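Long-range contacts in acyl-[acyl-carrier-protein]--UDP-N-acetylglucosamine O-acyltransferase (Helicobacter pylori, PDB 1J2Z), which transfers a (3R)-hydroxyacyl chain from acyl carrier protein to UDP-N-acetylglucosamine, the first step of lipid A biosynthesis, as a homotrimer: residues G126-L131 and G144-I149; I82-L87 and I107-L112; R160-C165 and V177-T182; G151-H156 and C165-K170. All blocks are in the same frame, centred on the assembly; numbering follows the deposited sequence.

Overall arrangement
All four contacts join neighbouring coils of one left-handed parallel beta-helix. Contacts 2, 1 and 3 follow each other along its axis, each stacking one corner turn on the next; contact 4 stacks a different corner. Contact 3, near the C-terminal end of the helix, is largely buried under helices 204-217 and 239-250, whereas the others are partly buried. Contacts 1 and 2 meet where Asn111 and Asp109 bond to 126-131, while contacts 3 and 4 share Cys165. Chemistry follows place: an asparagine ladder and an aspartate bond in contact 2, a His-Tyr pair in contact 1, alanine-proline and lysine-tyrosine packing in contact 3, and isoleucines with a subunit-bridging lysine in contact 4.

Contact 1: G126-L131 and G144-I149; sequences GSHCIL and GDYVNI
His128 and Tyr146 lie side by side and point the same way, their rings nearly parallel (planes at 10°) but offset until little of one ring lies over the other. Tyr146 OH stands over one face of the imidazole, toward its rim, at 3.4 Å from His128 CD2. In return His128 CB sits over the phenol face, 3.8 Å from the centroid of the Tyr146 ring, a CH-pi contact. Both side chains place CG anti to their own carbonyl carbon (chi1 -58° and -56°); on backbones of matching shape, this sends both rings the same way.

On one flank the carboxylate of Asp145 reaches across to the neighbouring coil: Ser127 N donates to Asp145 OD1 at 2.8 Å, coming from above the carboxylate plane. A water joins the same oxygen to Ser127 OG, which also bonds Asp109 N of the preceding coil. Farther along, Asn148 lies alongside Ile130, its ND2 3.8 Å from Ile130 CB. That amide bonds back to Val147 O, which it approaches from above the carbonyl plane, while Ile130 N also donates to Val147 O at 2.9 Å; a water links ND2 to His128 O. Toward the interior, Leu131 CD2 packs on Ile149 CD1 at 3.5 Å. Helix 195-201 touches Tyr146 and Asn148 through Arg197. Parallel strands 130-131 and 148-149, stacked in register beyond matching turns, are typical of the left-handed beta-helix of hexapeptide-repeat acyltransferases.

Contact 2: I82-L87 and I107-L112; sequences IGEDNL and IGDKNL
Asn86 and Asn111 lie side by side, pointing the same way, with their amide planes only 5° apart, and the first gives the contact its main side-chain hydrogen bonds. Asn86 OD1 accepts from Asn111 N at 2.9 Å, the donor tilted out of the carbonyl plane, and weakly from Asn111 ND2. Its other end, Asn86 ND2, donates to Gly108 O at 2.8 Å, in the plane of the carbonyl and of the Asn86 amide itself. With both ends engaged, the buried amide of Asn86 is fixed in rotation. Asn111 repeats the pattern one coil on, its OD1 bonding Cys129 N and its ND2 Gly126 O. Such an asparagine ladder stacks equivalent corner turns of the left-handed beta-helix, here those leaving strands 79-82 and 104-107.

A carboxylate does the equivalent work nearer the surface: Glu84 N donates to the anti side of Asp109 OD1 at 2.6 Å. CG of Asp109 stands beside its own backbone N (chi1 -45°), and from there OD1 reaches over to the preceding coil.

Backbone bonds add to these: Lys110 N to Glu84 O and Leu87 N to Asn111 O, both 2.9 Å, while a water bridges Asp85 O and Asn111 O.

In the apolar packing, Leu112 CD1 lies 3.5 Å from Leu87 CB, the two side chains crossing at a slant. The aliphatic parts of Asp85 and Lys110 run side by side, Asp85 CB to Lys110 CG at 3.7 Å, and Leu112 packs on Gln69 of the second subunit.

Contact 3: R160-C165 and V177-T182; sequences RIAKGC and VPPYCT
Two type II beta turns on successive coils, Ala162 to Cys165 and Pro178 to Cys181, stack as one corner of the left-handed beta-helix close to its C-terminal end. The approach to the corner is joined by the backbone: Val177 N bonds Arg160 O, and Ala162 N bonds Val177 O at 2.9 Å. At the turns themselves Tyr180 N donates to Lys163 O, also at 2.9 Å.

Ala162 CB points at the second turn and presses on the ring of Pro179, 3.4 Å from Pro179 CD, a tight carbon contact. Cys165 lies beside the second turn as well, but the position of its sulfur is doubtful.

On the outer side Lys163 is fully extended, its CG anti to the backbone N (chi1 174°), and runs alongside Tyr180, both pointing the same way, with Lys163 CE 3.5 Å from Tyr180 OH. The Tyr180 ring carries Lys163 O over one face, toward the rim. Gly164 O is also approached by Tyr180 CA at 3.4 Å, a CA-H...O contact.

The C-terminal helices cover this corner: Ala162 touches Phe247 and Pro179 touches Ile244 of helix 239-250, while Tyr214 OH of helix 204-217 bonds Pro179 O. Arg160 NH2 bonds Phe247 O of helix 239-250 and its guanidinium makes a cation-pi contact with that ring, while NE forms a salt bridge with Asp176, just before 177-182. Matching turns stacked coil upon coil are typical of the hexapeptide-repeat fold, here where it passes to the helical domain of LpxA.

Contact 4: G151-H156 and C165-K170; sequences GLTAIH and CMIAGK. With SOG (octyl 1-thio-beta-D-glucopyranoside), chain B.
Thr153 meets Ile167 with their side chains crossing at about a right angle, methyl against methyl, Thr153 CG2 lying 4.1 Å from Ile167 CG2. In the threonine OG1 stands beside the backbone N (chi1 -73°), which leaves CG2 anti to it and facing Ile167; OG1 lies 2.9 Å from Ala168 O. That hydroxyl is hydrogen-bonded to Gly150 O and Ser171 N, tying the two turns together.

Deeper in, Ile155 and Ile167 reach toward each other tip to tip, Ile155 CD1 to Ile167 CD1 at 4.1 Å. They get there differently: Ile167 is extended to its end (chi2 180°), whereas Ile155 bends at its last bond (chi2 -63°), swinging its CD1 toward the other segment.

On the side facing the other subunits Leu152 and Lys170 run side by side, with Leu152 CB 4.1 Å from Lys170 CG. The lysine is extended until its last torsion, where it bends, and NZ bonds Leu152 O of the second subunit; Leu152 O here in turn receives Lys170 NZ of the third subunit. The backbones are tied by Lys170 N to Gly151 O, 2.8 Å.

His156 instead lines the pocket of the bound octyl thioglucoside (SOG), His156 CB lying 3.5 Å from SOG C6' in the octyl chain. Around this corner of the beta-helix, Ile155 and Ile167 both pack on Leu173 of strand 172-173, Met166 touches Thr182 of strand 181-184, and Leu152 packs on Ala154 of the second subunit at the trimer interface.

Contact 1: G126-L131 and G144-I149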
loop_
_atom_site.group_PDB
_atom_site.type_symbol
_atom_site.label_atom_id
_atom_site.label_comp_id
_atom_site.label_asym_id
_atom_site.label_seq_id
_atom_site.Cartn_x
_atom_site.Cartn_y
_atom_site.Cartn_z
ATOM N N GLY A 126 -8.830 -20.168 -3.709
ATOM C CA GLY A 126 -8.798 -21.364 -4.533
ATOM C C GLY A 126 -7.581 -21.468 -5.436
ATOM O O GLY A 126 -6.445 -21.273 -4.993
ATOM N N SER A 127 -7.818 -21.778 -6.708
ATOM C CA SER A 127 -6.741 -21.930 -7.682
ATOM C C SER A 127 -6.920 -21.024 -8.902
ATOM O O SER A 127 -8.017 -20.542 -9.169
ATOM C CB SER A 127 -6.664 -23.391 -8.140
ATOM O OG SER A 127 -6.350 -24.258 -7.059
ATOM N N HIS A 128 -5.831 -20.805 -9.636
ATOM C CA HIS A 128 -5.845 -19.971 -10.838
ATOM C C HIS A 128 -6.272 -18.532 -10.575
ATOM O O HIS A 128 -6.828 -17.878 -11.451
ATOM C CB HIS A 128 -6.769 -20.587 -11.895
ATOM C CG HIS A 128 -6.387 -21.979 -12.287
ATOM N ND1 HIS A 128 -5.282 -22.257 -13.063
ATOM C CD2 HIS A 128 -6.933 -23.176 -11.965
ATOM C CE1 HIS A 128 -5.161 -23.564 -13.199
ATOM N NE2 HIS A 128 -6.150 -24.145 -12.543
ATOM N N CYS A 129 -6.010 -18.037 -9.370
ATOM C CA CYS A 129 -6.377 -16.668 -9.021
ATOM C C CYS A 129 -5.211 -15.707 -9.173
ATOM O O CYS A 129 -4.046 -16.110 -9.171
ATOM C CB CYS A 129 -6.872 -16.597 -7.575
ATOM S SG CYS A 129 -8.456 -17.402 -7.265
ATOM N N ILE A 130 -5.534 -14.426 -9.296
ATOM C CA ILE A 130 -4.518 -13.398 -9.409
ATOM C C ILE A 130 -4.912 -12.206 -8.542
ATOM O O ILE A 130 -5.971 -11.610 -8.737
ATOM C CB ILE A 130 -4.342 -12.922 -10.870
ATOM C CG1 ILE A 130 -3.780 -14.057 -11.728
ATOM C CG2 ILE A 130 -3.404 -11.724 -10.912
ATOM C CD1 ILE A 130 -3.695 -13.717 -13.206
ATOM N N LEU A 131 -4.068 -11.888 -7.565
ATOM C CA LEU A 131 -4.310 -10.749 -6.691
ATOM C C LEU A 131 -3.187 -9.768 -6.990
ATOM O O LEU A 131 -2.016 -10.072 -6.752
ATOM C CB LEU A 131 -4.269 -11.156 -5.210
ATOM C CG LEU A 131 -5.119 -12.327 -4.691
ATOM C CD1 LEU A 131 -5.289 -12.189 -3.180
ATOM C CD2 LEU A 131 -6.473 -12.343 -5.349
ATOM N N GLY A 144 -13.165 -17.976 -4.766
ATOM C CA GLY A 144 -13.237 -19.153 -5.618
ATOM C C GLY A 144 -12.132 -19.234 -6.652
ATOM O O GLY A 144 -11.203 -18.424 -6.641
ATOM N N ASP A 145 -12.218 -20.217 -7.544
ATOM C CA ASP A 145 -11.204 -20.378 -8.581
ATOM C C ASP A 145 -11.359 -19.323 -9.669
ATOM O O ASP A 145 -12.436 -18.749 -9.850
ATOM C CB ASP A 145 -11.287 -21.768 -9.224
ATOM C CG ASP A 145 -11.075 -22.891 -8.228
ATOM O OD1 ASP A 145 -10.376 -22.678 -7.213
ATOM O OD2 ASP A 145 -11.600 -23.999 -8.471
ATOM N N TYR A 146 -10.273 -19.070 -10.389
ATOM C CA TYR A 146 -10.266 -18.105 -11.486
ATOM C C TYR A 146 -10.780 -16.715 -11.131
ATOM O O TYR A 146 -11.566 -16.126 -11.875
ATOM C CB TYR A 146 -11.070 -18.646 -12.674
ATOM C CG TYR A 146 -10.585 -19.985 -13.170
ATOM C CD1 TYR A 146 -11.094 -21.169 -12.640
ATOM C CD2 TYR A 146 -9.584 -20.071 -14.137
ATOM C CE1 TYR A 146 -10.617 -22.409 -13.061
ATOM C CE2 TYR A 146 -9.101 -21.307 -14.563
ATOM C CZ TYR A 146 -9.623 -22.471 -14.019
ATOM O OH TYR A 146 -9.145 -23.695 -14.428
ATOM N N VAL A 147 -10.335 -16.188 -9.998
ATOM C CA VAL A 147 -10.741 -14.852 -9.594
ATOM C C VAL A 147 -9.568 -13.893 -9.749
ATOM O O VAL A 147 -8.432 -14.210 -9.374
ATOM C CB VAL A 147 -11.220 -14.825 -8.124
ATOM C CG1 VAL A 147 -11.431 -13.378 -7.659
ATOM C CG2 VAL A 147 -12.518 -15.605 -7.992
ATOM N N ASN A 148 -9.842 -12.731 -10.333
ATOM C CA ASN A 148 -8.822 -11.705 -10.505
ATOM C C ASN A 148 -9.232 -10.493 -9.687
ATOM O O ASN A 148 -10.367 -10.034 -9.782
ATOM C CB ASN A 148 -8.680 -11.297 -11.975
ATOM C CG ASN A 148 -7.940 -12.332 -12.799
ATOM O OD1 ASN A 148 -7.481 -12.048 -13.902
ATOM N ND2 ASN A 148 -7.827 -13.541 -12.270
ATOM N N ILE A 149 -8.317 -9.991 -8.867
ATOM C CA ILE A 149 -8.606 -8.821 -8.056
ATOM C C ILE A 149 -7.556 -7.760 -8.371
ATOM O O ILE A 149 -6.359 -7.982 -8.176
ATOM C CB ILE A 149 -8.569 -9.148 -6.549
ATOM C CG1 ILE A 149 -9.499 -10.330 -6.247
ATOM C CG2 ILE A 149 -8.996 -7.918 -5.747
ATOM C CD1 ILE A 149 -9.546 -10.728 -4.782
HETATM O O HOH W 1 -9.360 -24.935 -6.041
HETATM O O HOH W 2 -7.010 -15.934 -13.392
#

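Contact 2: I82-L87 and I107-L112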
loop_
_atom_site.group_PDB
_atom_site.type_symbol
_atom_site.label_atom_id
_atom_site.label_comp_id
_atom_site.label_asym_id
_atom_site.label_seq_id
_atom_site.Cartn_x
_atom_site.Cartn_y
_atom_site.Cartn_z
ATOM N N ILE A 82 -0.513 -23.685 1.917
ATOM C CA ILE A 82 -0.369 -23.168 0.558
ATOM C C ILE A 82 -0.192 -24.315 -0.432
ATOM O O ILE A 82 0.561 -25.260 -0.179
ATOM C CB ILE A 82 0.839 -22.198 0.475
ATOM C CG1 ILE A 82 0.564 -20.971 1.354
ATOM C CG2 ILE A 82 1.076 -21.759 -0.961
ATOM C CD1 ILE A 82 1.777 -20.077 1.581
ATOM N N GLY A 83 -0.886 -24.211 -1.562
ATOM C CA GLY A 83 -0.839 -25.243 -2.579
ATOM C C GLY A 83 0.384 -25.281 -3.475
ATOM O O GLY A 83 1.452 -24.767 -3.134
ATOM N N GLU A 84 0.201 -25.887 -4.644
ATOM C CA GLU A 84 1.266 -26.063 -5.622
ATOM C C GLU A 84 1.310 -25.028 -6.747
ATOM O O GLU A 84 0.302 -24.424 -7.108
ATOM C CB GLU A 84 1.149 -27.458 -6.247
ATOM C CG GLU A 84 1.242 -28.604 -5.247
ATOM C CD GLU A 84 1.112 -29.971 -5.903
ATOM O OE1 GLU A 84 1.453 -30.103 -7.097
ATOM O OE2 GLU A 84 0.686 -30.922 -5.216
ATOM N N ASP A 85 2.505 -24.847 -7.299
ATOM C CA ASP A 85 2.729 -23.934 -8.409
ATOM C C ASP A 85 2.270 -22.505 -8.173
ATOM O O ASP A 85 1.789 -21.842 -9.087
ATOM C CB ASP A 85 2.059 -24.489 -9.665
ATOM C CG ASP A 85 2.595 -25.851 -10.049
ATOM O OD1 ASP A 85 3.819 -25.970 -10.251
ATOM O OD2 ASP A 85 1.794 -26.802 -10.148
ATOM N N ASN A 86 2.419 -22.025 -6.948
ATOM C CA ASN A 86 2.026 -20.662 -6.648
ATOM C C ASN A 86 3.200 -19.708 -6.811
ATOM O O ASN A 86 4.363 -20.105 -6.720
ATOM C CB ASN A 86 1.483 -20.566 -5.224
ATOM C CG ASN A 86 0.139 -21.244 -5.074
ATOM O OD1 ASN A 86 -0.835 -20.850 -5.711
ATOM N ND2 ASN A 86 0.081 -22.269 -4.238
ATOM N N LEU A 87 2.876 -18.449 -7.078
ATOM C CA LEU A 87 3.876 -17.398 -7.212
ATOM C C LEU A 87 3.486 -16.369 -6.161
ATOM O O LEU A 87 2.398 -15.794 -6.223
ATOM C CB LEU A 87 3.819 -16.768 -8.606
ATOM C CG LEU A 87 4.382 -17.598 -9.762
ATOM C CD1 LEU A 87 4.012 -16.959 -11.105
ATOM C CD2 LEU A 87 5.889 -17.696 -9.610
ATOM N N ILE A 107 -4.754 -21.678 0.733
ATOM C CA ILE A 107 -4.517 -21.165 -0.605
ATOM C C ILE A 107 -4.297 -22.372 -1.510
ATOM O O ILE A 107 -3.530 -23.277 -1.175
ATOM C CB ILE A 107 -3.283 -20.233 -0.640
ATOM C CG1 ILE A 107 -3.576 -18.970 0.185
ATOM C CG2 ILE A 107 -2.945 -19.857 -2.086
ATOM C CD1 ILE A 107 -2.406 -18.011 0.288
ATOM N N GLY A 108 -4.990 -22.381 -2.642
ATOM C CA GLY A 108 -4.896 -23.483 -3.583
ATOM C C GLY A 108 -3.680 -23.504 -4.490
ATOM O O GLY A 108 -2.562 -23.219 -4.051
ATOM N N ASP A 109 -3.908 -23.830 -5.764
ATOM C CA ASP A 109 -2.831 -23.945 -6.743
ATOM C C ASP A 109 -2.821 -22.932 -7.884
ATOM O O ASP A 109 -3.838 -22.328 -8.227
ATOM C CB ASP A 109 -2.847 -25.339 -7.375
ATOM C CG ASP A 109 -3.013 -26.439 -6.355
ATOM O OD1 ASP A 109 -2.262 -26.467 -5.360
ATOM O OD2 ASP A 109 -3.900 -27.283 -6.560
ATOM N N LYS A 110 -1.642 -22.779 -8.476
ATOM C CA LYS A 110 -1.446 -21.894 -9.609
ATOM C C LYS A 110 -2.008 -20.493 -9.438
ATOM O O LYS A 110 -2.696 -19.976 -10.316
ATOM C CB LYS A 110 -2.023 -22.556 -10.866
ATOM C CG LYS A 110 -1.294 -23.856 -11.206
ATOM C CD LYS A 110 -1.909 -24.593 -12.372
ATOM C CE LYS A 110 -1.098 -25.838 -12.696
ATOM N NZ LYS A 110 -1.726 -26.640 -13.773
ATOM N N ASN A 111 -1.711 -19.881 -8.299
ATOM C CA ASN A 111 -2.159 -18.523 -8.039
ATOM C C ASN A 111 -0.961 -17.595 -8.109
ATOM O O ASN A 111 0.189 -18.022 -7.975
ATOM C CB ASN A 111 -2.774 -18.401 -6.649
ATOM C CG ASN A 111 -3.999 -19.265 -6.478
ATOM O OD1 ASN A 111 -5.023 -19.038 -7.121
ATOM N ND2 ASN A 111 -3.901 -20.265 -5.606
ATOM N N LEU A 112 -1.244 -16.321 -8.326
ATOM C CA LEU A 112 -0.211 -15.309 -8.365
ATOM C C LEU A 112 -0.650 -14.226 -7.393
ATOM O O LEU A 112 -1.722 -13.645 -7.548
ATOM C CB LEU A 112 -0.071 -14.720 -9.777
ATOM C CG LEU A 112 0.785 -13.447 -9.875
ATOM C CD1 LEU A 112 2.186 -13.705 -9.321
ATOM C CD2 LEU A 112 0.851 -12.981 -11.327
HETATM O O HOH W 3 1.234 -19.286 -10.461
#

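Contact 3: R160-C165 and V177-T182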
loop_
_atom_site.group_PDB
_atom_site.type_symbol
_atom_site.label_atom_id
_atom_site.label_comp_id
_atom_site.label_asym_id
_atom_site.label_seq_id
_atom_site.Cartn_x
_atom_site.Cartn_y
_atom_site.Cartn_z
ATOM N N ARG A 160 -17.459 -13.140 0.382
ATOM C CA ARG A 160 -17.217 -14.332 -0.421
ATOM C C ARG A 160 -17.291 -13.979 -1.898
ATOM O O ARG A 160 -18.253 -13.364 -2.345
ATOM C CB ARG A 160 -18.247 -15.418 -0.106
ATOM C CG ARG A 160 -18.258 -15.902 1.343
ATOM C CD ARG A 160 -19.333 -16.968 1.522
ATOM N NE ARG A 160 -20.596 -16.517 0.949
ATOM C CZ ARG A 160 -21.462 -17.308 0.326
ATOM N NH1 ARG A 160 -21.208 -18.603 0.193
ATOM N NH2 ARG A 160 -22.576 -16.797 -0.182
ATOM N N ILE A 161 -16.264 -14.356 -2.649
ATOM C CA ILE A 161 -16.234 -14.094 -4.083
ATOM C C ILE A 161 -16.244 -15.455 -4.766
ATOM O O ILE A 161 -15.341 -16.270 -4.560
ATOM C CB ILE A 161 -14.964 -13.320 -4.483
ATOM C CG1 ILE A 161 -14.919 -11.992 -3.726
ATOM C CG2 ILE A 161 -14.951 -13.071 -5.990
ATOM C CD1 ILE A 161 -13.577 -11.289 -3.817
ATOM N N ALA A 162 -17.272 -15.700 -5.572
ATOM C CA ALA A 162 -17.408 -16.978 -6.256
ATOM C C ALA A 162 -16.467 -17.120 -7.441
ATOM O O ALA A 162 -15.739 -16.192 -7.796
ATOM C CB ALA A 162 -18.860 -17.176 -6.704
ATOM N N LYS A 163 -16.499 -18.302 -8.045
ATOM C CA LYS A 163 -15.668 -18.639 -9.193
ATOM C C LYS A 163 -15.803 -17.694 -10.384
ATOM O O LYS A 163 -16.874 -17.156 -10.649
ATOM C CB LYS A 163 -16.000 -20.064 -9.649
ATOM C CG LYS A 163 -15.308 -20.509 -10.930
ATOM C CD LYS A 163 -15.851 -21.869 -11.374
ATOM C CE LYS A 163 -15.093 -22.419 -12.571
ATOM N NZ LYS A 163 -15.658 -23.728 -13.015
ATOM N N GLY A 164 -14.692 -17.501 -11.087
ATOM C CA GLY A 164 -14.666 -16.671 -12.277
ATOM C C GLY A 164 -14.982 -15.194 -12.178
ATOM O O GLY A 164 -15.351 -14.583 -13.181
ATOM N N CYS A 165 -14.828 -14.602 -10.999
ATOM C CA CYS A 165 -15.116 -13.182 -10.842
ATOM C C CYS A 165 -13.922 -12.278 -11.092
ATOM O O CYS A 165 -12.766 -12.682 -10.953
ATOM C CB CYS A 165 -15.661 -12.894 -9.444
ATOM S SG CYS A 165 -17.337 -13.480 -9.167
ATOM N N VAL A 177 -20.073 -11.794 -4.047
ATOM C CA VAL A 177 -20.186 -11.676 -5.491
ATOM C C VAL A 177 -20.433 -13.047 -6.112
ATOM O O VAL A 177 -19.604 -13.947 -5.995
ATOM C CB VAL A 177 -18.907 -11.079 -6.102
ATOM C CG1 VAL A 177 -19.088 -10.900 -7.600
ATOM C CG2 VAL A 177 -18.580 -9.748 -5.431
ATOM N N PRO A 178 -21.580 -13.217 -6.791
ATOM C CA PRO A 178 -21.941 -14.483 -7.433
ATOM C C PRO A 178 -20.989 -14.827 -8.572
ATOM O O PRO A 178 -20.296 -13.956 -9.102
ATOM C CB PRO A 178 -23.365 -14.224 -7.912
ATOM C CG PRO A 178 -23.313 -12.771 -8.284
ATOM C CD PRO A 178 -22.573 -12.173 -7.102
ATOM N N PRO A 179 -20.950 -16.104 -8.974
ATOM C CA PRO A 179 -20.059 -16.534 -10.054
ATOM C C PRO A 179 -20.096 -15.772 -11.380
ATOM O O PRO A 179 -21.145 -15.312 -11.833
ATOM C CB PRO A 179 -20.395 -18.023 -10.220
ATOM C CG PRO A 179 -21.751 -18.164 -9.626
ATOM C CD PRO A 179 -21.727 -17.239 -8.447
ATOM N N TYR A 180 -18.913 -15.632 -11.970
ATOM C CA TYR A 180 -18.723 -14.972 -13.257
ATOM C C TYR A 180 -19.088 -13.490 -13.359
ATOM O O TYR A 180 -19.327 -12.985 -14.457
ATOM C CB TYR A 180 -19.463 -15.769 -14.335
ATOM C CG TYR A 180 -19.028 -17.218 -14.394
ATOM C CD1 TYR A 180 -19.857 -18.241 -13.931
ATOM C CD2 TYR A 180 -17.768 -17.564 -14.885
ATOM C CE1 TYR A 180 -19.436 -19.574 -13.956
ATOM C CE2 TYR A 180 -17.341 -18.884 -14.916
ATOM C CZ TYR A 180 -18.176 -19.883 -14.451
ATOM O OH TYR A 180 -17.738 -21.187 -14.480
ATOM N N CYS A 181 -19.117 -12.788 -12.230
ATOM C CA CYS A 181 -19.449 -11.367 -12.238
ATOM C C CYS A 181 -18.227 -10.468 -12.130
ATOM O O CYS A 181 -17.209 -10.852 -11.564
ATOM C CB CYS A 181 -20.393 -11.029 -11.084
ATOM S SG CYS A 181 -21.997 -11.801 -11.207
ATOM N N THR A 182 -18.335 -9.268 -12.690
ATOM C CA THR A 182 -17.256 -8.293 -12.621
ATOM C C THR A 182 -17.732 -7.229 -11.640
ATOM O O THR A 182 -18.887 -6.807 -11.686
ATOM C CB THR A 182 -16.986 -7.640 -13.985
ATOM O OG1 THR A 182 -18.175 -6.992 -14.451
ATOM C CG2 THR A 182 -16.552 -8.681 -14.988
#

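Contact 4: G151-H156 and C165-K170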
loop_
_atom_site.group_PDB
_atom_site.type_symbol
_atom_site.label_atom_id
_atom_site.label_comp_id
_atom_site.label_asym_id
_atom_site.label_seq_id
_atom_site.Cartn_x
_atom_site.Cartn_y
_atom_site.Cartn_z
ATOM N N GLY A 151 -5.254 -4.266 -8.379
ATOM C CA GLY A 151 -4.425 -3.644 -7.366
ATOM C C GLY A 151 -5.078 -2.652 -6.422
ATOM O O GLY A 151 -6.009 -1.930 -6.784
ATOM N N LEU A 152 -4.571 -2.636 -5.193
ATOM C CA LEU A 152 -5.033 -1.724 -4.153
ATOM C C LEU A 152 -6.501 -1.885 -3.761
ATOM O O LEU A 152 -7.125 -0.938 -3.281
ATOM C CB LEU A 152 -4.764 -0.275 -4.584
ATOM C CG LEU A 152 -3.338 0.006 -5.082
ATOM C CD1 LEU A 152 -3.198 1.472 -5.451
ATOM C CD2 LEU A 152 -2.330 -0.363 -4.006
ATOM N N THR A 153 -7.049 -3.080 -3.968
ATOM C CA THR A 153 -8.438 -3.350 -3.602
ATOM C C THR A 153 -8.492 -3.927 -2.193
ATOM O O THR A 153 -7.635 -4.724 -1.803
ATOM C CB THR A 153 -9.100 -4.361 -4.574
ATOM O OG1 THR A 153 -9.361 -3.719 -5.826
ATOM C CG2 THR A 153 -10.413 -4.895 -4.000
ATOM N N ALA A 154 -9.494 -3.509 -1.427
ATOM C CA ALA A 154 -9.669 -4.000 -0.068
ATOM C C ALA A 154 -10.963 -4.800 -0.007
ATOM O O ALA A 154 -12.002 -4.337 -0.468
ATOM C CB ALA A 154 -9.734 -2.832 0.914
ATOM N N ILE A 155 -10.885 -6.007 0.547
ATOM C CA ILE A 155 -12.054 -6.872 0.688
ATOM C C ILE A 155 -12.313 -6.970 2.185
ATOM O O ILE A 155 -11.410 -7.314 2.950
ATOM C CB ILE A 155 -11.792 -8.294 0.140
ATOM C CG1 ILE A 155 -11.212 -8.223 -1.278
ATOM C CG2 ILE A 155 -13.093 -9.098 0.143
ATOM C CD1 ILE A 155 -12.128 -7.604 -2.303
ATOM N N HIS A 156 -13.538 -6.662 2.598
ATOM C CA HIS A 156 -13.891 -6.692 4.014
ATOM C C HIS A 156 -14.148 -8.101 4.542
ATOM O O HIS A 156 -14.360 -9.033 3.773
ATOM C CB HIS A 156 -15.110 -5.803 4.272
ATOM C CG HIS A 156 -14.921 -4.382 3.841
ATOM N ND1 HIS A 156 -13.714 -3.726 3.945
ATOM C CD2 HIS A 156 -15.793 -3.481 3.326
ATOM C CE1 HIS A 156 -13.848 -2.485 3.512
ATOM N NE2 HIS A 156 -15.101 -2.311 3.131
ATOM N N CYS A 165 -14.828 -14.602 -10.999
ATOM C CA CYS A 165 -15.116 -13.182 -10.842
ATOM C C CYS A 165 -13.922 -12.278 -11.092
ATOM O O CYS A 165 -12.766 -12.682 -10.953
ATOM C CB CYS A 165 -15.661 -12.894 -9.444
ATOM S SG CYS A 165 -17.337 -13.480 -9.167
ATOM N N MET A 166 -14.217 -11.043 -11.471
ATOM C CA MET A 166 -13.177 -10.057 -11.706
ATOM C C MET A 166 -13.506 -8.826 -10.881
ATOM O O MET A 166 -14.612 -8.298 -10.966
ATOM C CB MET A 166 -13.103 -9.679 -13.186
ATOM C CG MET A 166 -11.967 -8.717 -13.510
ATOM S SD MET A 166 -11.800 -8.411 -15.280
ATOM C CE MET A 166 -10.889 -9.882 -15.788
ATOM N N ILE A 167 -12.551 -8.377 -10.077
ATOM C CA ILE A 167 -12.753 -7.197 -9.250
ATOM C C ILE A 167 -11.761 -6.122 -9.674
ATOM O O ILE A 167 -10.548 -6.329 -9.619
ATOM C CB ILE A 167 -12.534 -7.520 -7.763
ATOM C CG1 ILE A 167 -13.353 -8.747 -7.380
ATOM C CG2 ILE A 167 -12.953 -6.333 -6.900
ATOM C CD1 ILE A 167 -13.201 -9.131 -5.946
ATOM N N ALA A 168 -12.284 -4.978 -10.102
ATOM C CA ALA A 168 -11.444 -3.868 -10.544
ATOM C C ALA A 168 -10.557 -3.337 -9.423
ATOM O O ALA A 168 -10.884 -3.465 -8.247
ATOM C CB ALA A 168 -12.318 -2.742 -11.091
ATOM N N GLY A 169 -9.436 -2.732 -9.795
ATOM C CA GLY A 169 -8.530 -2.188 -8.803
ATOM C C GLY A 169 -9.146 -1.049 -8.011
ATOM O O GLY A 169 -10.145 -0.464 -8.425
ATOM N N LYS A 170 -8.543 -0.738 -6.867
ATOM C CA LYS A 170 -9.013 0.335 -5.994
ATOM C C LYS A 170 -10.461 0.208 -5.529
ATOM O O LYS A 170 -11.104 1.207 -5.214
ATOM C CB LYS A 170 -8.810 1.697 -6.667
ATOM C CG LYS A 170 -7.400 2.246 -6.522
ATOM C CD LYS A 170 -7.292 3.640 -7.107
ATOM C CE LYS A 170 -6.002 4.319 -6.676
ATOM N NZ LYS A 170 -5.984 4.583 -5.207
HETATM C C1 SOG B . -9.156 -7.592 10.227
HETATM C C2 SOG B . -8.509 -8.818 10.918
HETATM C C3 SOG B . -6.985 -8.641 10.953
HETATM C C4 SOG B . -6.488 -8.515 9.509
HETATM C C5 SOG B . -7.159 -7.284 8.848
HETATM C C6 SOG B . -6.711 -7.135 7.401
HETATM C "C1'" SOG B . -11.300 -6.515 10.295
HETATM C "C2'" SOG B . -12.147 -6.341 9.050
HETATM C "C3'" SOG B . -13.424 -5.581 9.357
HETATM C "C4'" SOG B . -14.281 -5.407 8.112
HETATM C "C5'" SOG B . -15.561 -4.645 8.428
HETATM C "C6'" SOG B . -16.344 -4.353 7.165
HETATM C "C7'" SOG B . -17.617 -3.596 7.463
HETATM C "C8'" SOG B . -18.374 -3.317 6.187
HETATM S S1 SOG B . -10.582 -7.748 10.166
HETATM O O2 SOG B . -9.012 -8.954 12.241
HETATM O O3 SOG B . -6.384 -9.760 11.572
HETATM O O4 SOG B . -5.080 -8.363 9.496
HETATM O O5 SOG B . -8.605 -7.451 8.886
HETATM O O6 SOG B . -5.487 -6.428 7.344
#